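Local structure of polysaccharide biosynthesis protein CapD (Bacillus thuringiensis HD-771, 6BWC) at residues K219-K222 / G223-F227; F285-P288 / D289-I292. The protein probably acts on UDP-N-acetylglucosamine with bound NADP, as an enzyme required for CMP-pseudaminic acid biosynthesis. The protein carries 2 engineered substitutions. One frame throughout, in Å; residues are numbered along the deposited sequence.

Overall arrangement
Contacts 1 and 2 lie on the same side of the chain's centre, with their own centres about 12 Å apart. They meet in the large mixed sheet of the Rossmann-type domain. Contact 1 leads into strand 226-229. Contact 2 is the hairpin whose second strand, 290-293, runs antiparallel beside it. Phe227 of contact 1 joins them: Phe227 CE2 lies 3.5 Å from Ile292 CD1, and Phe227 CD2 lies 3.5 Å from Met290 SD. Both are apolar packing contacts. The side chain of Phe227 stays about 13 Å from a bound NADP.

Contact 1. Residues K219-K222 / G223-F227; sequences KIAK and GGETF
Ala221 and Phe227 meet where helix 207-220 turns into strand 226-229, a helix-to-strand connection of the Rossmann-type fold. Ala221 CB sits at the edge of the Phe227 ring, near the ring plane, 3.8 Å from Phe227 CE1. The ring is turned back toward the helix end, with CG anti to the carbonyl carbon (chi1 -63°). Ile220 approaches the same ring obliquely. Ile220 CG2 is 4.3 Å from Phe227 CZ, a looser apolar contact, and the rest of its side chain leads away. Leu213 and Ala217 of the helix also pack on this ring.

Ala221 is the first residue to leave the helix. Its carbonyl oxygen and that of Lys222 are bound by Lys123 and Thr163, which tie the turn to neighbouring parts of the domain. Gly223 and Gly224, both with positive phi, carry the chain round the bend.

Glu225 folds back over the turn. Its CG lies between the backbone N and the carbonyl carbon (chi1 49°), and the chain bends again at chi2. This brings the carboxylate close to the backbone of the turn, with Glu225 OE1 3.6 Å from Ala221 CB. The nitrogen of Gly223 donates to this oxygen nearly in line with the C-O bond. Gly223 N to Glu225 OE1 measures 2.7 Å, with an angle of 163° at the hydrogen.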
ATOM      1  N   LYS C 219       5.758 -24.829  25.438  1.00 24.45           N
ATOM      2  CA  LYS C 219       5.620 -24.895  26.890  1.00 24.84           C
ATOM      3  C   LYS C 219       6.844 -24.412  27.651  1.00 25.96           C
ATOM      4  O   LYS C 219       6.708 -23.745  28.665  1.00 25.26           O
ATOM      5  CB  LYS C 219       5.338 -26.341  27.314  1.00 25.19           C
ATOM      6  CG  LYS C 219       3.984 -26.906  26.893  1.00 25.33           C
ATOM      7  CD  LYS C 219       4.102 -28.336  26.366  1.00 26.67           C
ATOM      8  CE  LYS C 219       3.207 -29.335  27.085  1.00 27.85           C
ATOM      9  NZ  LYS C 219       1.780 -29.297  26.658  1.00 28.27           N
ATOM     10  N   ILE C 220       8.029 -24.774  27.170  1.00 29.01           N
ATOM     11  CA  ILE C 220       9.298 -24.628  27.929  1.00 33.17           C
ATOM     12  C   ILE C 220      10.023 -23.293  27.715  1.00 34.24           C
ATOM     13  O   ILE C 220      10.751 -22.809  28.618  1.00 33.59           O
ATOM     14  CB  ILE C 220      10.294 -25.775  27.551  1.00 35.18           C
ATOM     15  CG1 ILE C 220       9.769 -27.138  28.021  1.00 36.82           C
ATOM     16  CG2 ILE C 220      11.710 -25.549  28.104  1.00 36.50           C
ATOM     17  CD1 ILE C 220       9.511 -27.275  29.514  1.00 37.29           C
ATOM     18  N   ALA C 221       9.837 -22.720  26.522  1.00 34.47           N
ATOM     19  CA  ALA C 221      10.757 -21.722  26.001  1.00 33.67           C
ATOM     20  C   ALA C 221      10.676 -20.423  26.765  1.00 33.65           C
ATOM     21  O   ALA C 221       9.587 -19.882  26.974  1.00 31.66           O
ATOM     22  CB  ALA C 221      10.534 -21.473  24.519  1.00 33.31           C
ATOM     23  N   LYS C 222      11.857 -19.972  27.189  1.00 35.46           N
ATOM     24  CA  LYS C 222      12.082 -18.642  27.750  1.00 36.68           C
ATOM     25  C   LYS C 222      11.958 -17.515  26.703  1.00 33.74           C
ATOM     26  O   LYS C 222      11.349 -16.481  26.983  1.00 33.72           O
ATOM     27  CB  LYS C 222      13.434 -18.624  28.501  1.00 39.48           C
ATOM     28  CG  LYS C 222      13.335 -19.308  29.875  1.00 42.60           C
ATOM     29  CD  LYS C 222      14.336 -20.440  30.123  1.00 43.47           C
ATOM     30  CE  LYS C 222      13.793 -21.393  31.201  1.00 44.27           C
ATOM     31  NZ  LYS C 222      14.697 -22.535  31.527  1.00 43.18           N
ATOM     32  N   GLY C 223      12.492 -17.722  25.499  1.00 31.19           N
ATOM     33  CA  GLY C 223      12.330 -16.766  24.395  1.00 28.43           C
ATOM     34  C   GLY C 223      13.641 -16.404  23.742  1.00 26.06           C
ATOM     35  O   GLY C 223      14.578 -16.011  24.417  1.00 25.13           O
ATOM     36  N   GLY C 224      13.693 -16.538  22.422  1.00 24.83           N
ATOM     37  CA  GLY C 224      14.891 -16.281  21.641  1.00 24.45           C
ATOM     38  C   GLY C 224      15.751 -17.513  21.414  1.00 24.40           C
ATOM     39  O   GLY C 224      16.795 -17.426  20.746  1.00 24.75           O
ATOM     40  N   GLU C 225      15.330 -18.656  21.956  1.00 23.68           N
ATOM     41  CA  GLU C 225      16.100 -19.894  21.812  1.00 23.18           C
ATOM     42  C   GLU C 225      15.684 -20.618  20.563  1.00 22.84           C
ATOM     43  O   GLU C 225      14.713 -20.222  19.897  1.00 22.25           O
ATOM     44  CB  GLU C 225      16.022 -20.799  23.041  1.00 23.37           C
ATOM     45  CG  GLU C 225      14.652 -21.091  23.601  1.00 24.44           C
ATOM     46  CD  GLU C 225      14.606 -20.865  25.097  1.00 26.50           C
ATOM     47  OE1 GLU C 225      13.744 -20.076  25.536  1.00 26.84           O
ATOM     48  OE2 GLU C 225      15.447 -21.445  25.836  1.00 28.91           O
ATOM     49  N   THR C 226      16.466 -21.645  20.225  1.00 22.06           N
ATOM     50  CA  THR C 226      16.215 -22.495  19.061  1.00 21.23           C
ATOM     51  C   THR C 226      16.353 -23.958  19.479  1.00 20.49           C
ATOM     52  O   THR C 226      17.433 -24.389  19.833  1.00 20.37           O
ATOM     53  CB  THR C 226      17.170 -22.132  17.889  1.00 20.91           C
ATOM     54  OG1 THR C 226      16.943 -20.770  17.492  1.00 20.30           O
ATOM     55  CG2 THR C 226      16.955 -23.055  16.674  1.00 20.56           C
ATOM     56  N   PHE C 227      15.260 -24.710  19.450  1.00 20.21           N
ATOM     57  CA  PHE C 227      15.302 -26.147  19.756  1.00 20.99           C
ATOM     58  C   PHE C 227      15.544 -27.035  18.505  1.00 19.91           C
ATOM     59  O   PHE C 227      14.855 -26.886  17.497  1.00 19.60           O
ATOM     60  CB  PHE C 227      13.992 -26.567  20.420  1.00 22.47           C
ATOM     61  CG  PHE C 227      13.729 -25.901  21.740  1.00 23.59           C
ATOM     62  CD1 PHE C 227      13.105 -24.679  21.805  1.00 24.32           C
ATOM     63  CD2 PHE C 227      14.084 -26.519  22.921  1.00 24.43           C
ATOM     64  CE1 PHE C 227      12.845 -24.082  23.032  1.00 25.12           C
ATOM     65  CE2 PHE C 227      13.850 -25.922  24.145  1.00 24.83           C
ATOM     66  CZ  PHE C 227      13.223 -24.699  24.202  1.00 25.11           C
TER

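Contact 2. Residues F285-P288 / D289-I292; sequences FELP and DMFI
Leu287 and Ile292 meet through their methyl ends in the closer-packed part of this local contact. Their side chains cross at a slant, and the Leu287 CD1 methyl lies 3.6 Å from Ile292 CD1. Met290 lies alongside Leu287 and points the same way; Met290 SD is 3.9 Å from Leu287 CD1. Met290 has CG anti to the backbone N (chi1 179°), which carries SD out to that methyl.

Glu286 and Phe291, a non-hydrogen-bonded pair, share the face opposite Phe285 and Ile292. They lie side by side, with Glu286 CG 3.3 Å from Phe291 CE1. The carboxylate and ring planes are 70° apart. The polar end of Glu286 turns to Lys230: OE2 makes a salt bridge with its NZ. The same lysine forms a cation-pi contact with Phe291. Tyr314 meets this ring edge-to-face.

The backbones are held by three hydrogen bonds. Phe285 N donates to Ile292 O (2.7 Å), and Ile292 N returns a bond to Phe285 O (2.9 Å). Beyond these bonds, the Phe285 side chain meets Ile292 O with CB and an edge of its ring. Nearer the turn, Leu287 N donates to Met290 O (2.7 Å).

The turn end is looser. Pro288 and Asp289 are exposed. Asp289 CB points away overall, though it still touches Pro288. Together these features make an antiparallel beta hairpin at the margin of the Rossmann-type sheet, where strand 285-286 is the outermost strand within this chain.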
ATOM      1  N   PHE C 285      23.317 -25.859  24.079  1.00 29.97           N
ATOM      2  CA  PHE C 285      23.134 -26.799  25.193  1.00 31.22           C
ATOM      3  C   PHE C 285      22.635 -28.168  24.716  1.00 31.69           C
ATOM      4  O   PHE C 285      21.877 -28.238  23.763  1.00 32.29           O
ATOM      5  CB  PHE C 285      22.198 -26.180  26.233  1.00 31.98           C
ATOM      6  CG  PHE C 285      22.771 -24.941  26.867  1.00 33.54           C
ATOM      7  CD1 PHE C 285      23.600 -25.024  27.995  1.00 34.99           C
ATOM      8  CD2 PHE C 285      22.547 -23.685  26.307  1.00 35.03           C
ATOM      9  CE1 PHE C 285      24.166 -23.878  28.564  1.00 34.18           C
ATOM     10  CE2 PHE C 285      23.111 -22.533  26.870  1.00 34.42           C
ATOM     11  CZ  PHE C 285      23.920 -22.632  27.999  1.00 34.39           C
ATOM     12  N   GLU C 286      23.095 -29.249  25.347  1.00 32.13           N
ATOM     13  CA  GLU C 286      22.584 -30.599  25.080  1.00 31.72           C
ATOM     14  C   GLU C 286      21.657 -31.037  26.185  1.00 34.06           C
ATOM     15  O   GLU C 286      21.959 -30.866  27.362  1.00 33.86           O
ATOM     16  CB  GLU C 286      23.700 -31.627  25.010  1.00 31.61           C
ATOM     17  CG  GLU C 286      24.268 -31.794  23.633  1.00 31.78           C
ATOM     18  CD  GLU C 286      25.166 -33.000  23.500  1.00 32.31           C
ATOM     19  OE1 GLU C 286      26.281 -32.888  22.918  1.00 34.26           O
ATOM     20  OE2 GLU C 286      24.728 -34.072  23.952  1.00 31.65           O
ATOM     21  N   LEU C 287      20.517 -31.592  25.779  1.00 37.29           N
ATOM     22  CA  LEU C 287      19.637 -32.391  26.627  1.00 37.69           C
ATOM     23  C   LEU C 287      19.715 -33.819  26.064  1.00 37.30           C
ATOM     24  O   LEU C 287      20.278 -34.035  24.963  1.00 33.11           O
ATOM     25  CB  LEU C 287      18.188 -31.865  26.570  1.00 38.31           C
ATOM     26  CG  LEU C 287      17.863 -30.537  27.277  1.00 39.27           C
ATOM     27  CD1 LEU C 287      16.510 -30.006  26.810  1.00 39.62           C
ATOM     28  CD2 LEU C 287      17.873 -30.666  28.799  1.00 40.09           C
ATOM     29  N   PRO C 288      19.173 -34.799  26.811  1.00 38.46           N
ATOM     30  CA  PRO C 288      19.098 -36.152  26.288  1.00 39.34           C
ATOM     31  C   PRO C 288      18.760 -36.231  24.780  1.00 38.79           C
ATOM     32  O   PRO C 288      19.577 -36.712  24.000  1.00 38.44           O
ATOM     33  CB  PRO C 288      17.994 -36.796  27.162  1.00 41.26           C
ATOM     34  CG  PRO C 288      17.829 -35.915  28.376  1.00 40.36           C
ATOM     35  CD  PRO C 288      18.812 -34.780  28.242  1.00 40.30           C
ATOM     36  N   ASP C 289      17.598 -35.704  24.391  1.00 39.30           N
ATOM     37  CA  ASP C 289      17.035 -35.887  23.043  1.00 38.54           C
ATOM     38  C   ASP C 289      17.031 -34.651  22.128  1.00 33.96           C
ATOM     39  O   ASP C 289      16.487 -34.698  21.027  1.00 31.62           O
ATOM     40  CB  ASP C 289      15.607 -36.410  23.194  1.00 41.78           C
ATOM     41  CG  ASP C 289      15.563 -37.901  23.464  1.00 46.15           C
ATOM     42  OD1 ASP C 289      14.690 -38.314  24.262  1.00 49.62           O
ATOM     43  OD2 ASP C 289      16.379 -38.654  22.866  1.00 47.38           O
ATOM     44  N   MET C 290      17.723 -33.592  22.544  1.00 31.52           N
ATOM     45  CA  MET C 290      17.496 -32.244  22.029  1.00 29.55           C
ATOM     46  C   MET C 290      18.686 -31.299  22.283  1.00 28.28           C
ATOM     47  O   MET C 290      19.340 -31.408  23.313  1.00 28.79           O
ATOM     48  CB  MET C 290      16.273 -31.725  22.764  1.00 28.90           C
ATOM     49  CG  MET C 290      15.819 -30.320  22.450  1.00 28.52           C
ATOM     50  SD  MET C 290      14.436 -29.983  23.530  1.00 27.07           S
ATOM     51  CE  MET C 290      13.201 -31.068  22.797  1.00 28.12           C
ATOM     52  N   PHE C 291      18.972 -30.394  21.343  1.00 27.08           N
ATOM     53  CA  PHE C 291      19.894 -29.264  21.598  1.00 25.64           C
ATOM     54  C   PHE C 291      19.079 -27.989  21.728  1.00 24.46           C
ATOM     55  O   PHE C 291      18.044 -27.854  21.098  1.00 22.98           O
ATOM     56  CB  PHE C 291      20.915 -29.040  20.481  1.00 25.11           C
ATOM     57  CG  PHE C 291      21.777 -30.234  20.162  1.00 25.26           C
ATOM     58  CD1 PHE C 291      23.026 -30.395  20.758  1.00 24.58           C
ATOM     59  CD2 PHE C 291      21.371 -31.172  19.201  1.00 25.65           C
ATOM     60  CE1 PHE C 291      23.837 -31.471  20.424  1.00 24.22           C
ATOM     61  CE2 PHE C 291      22.177 -32.257  18.873  1.00 25.26           C
ATOM     62  CZ  PHE C 291      23.410 -32.411  19.495  1.00 24.76           C
ATOM     63  N   ILE C 292      19.575 -27.068  22.548  1.00 24.50           N
ATOM     64  CA  ILE C 292      19.005 -25.745  22.712  1.00 25.42           C
ATOM     65  C   ILE C 292      20.106 -24.746  22.391  1.00 25.80           C
ATOM     66  O   ILE C 292      21.110 -24.705  23.088  1.00 26.82           O
ATOM     67  CB  ILE C 292      18.495 -25.523  24.156  1.00 26.34           C
ATOM     68  CG1 ILE C 292      17.395 -26.554  24.464  1.00 27.36           C
ATOM     69  CG2 ILE C 292      17.976 -24.089  24.350  1.00 26.07           C
ATOM     70  CD1 ILE C 292      16.798 -26.515  25.862  1.00 27.38           C
TER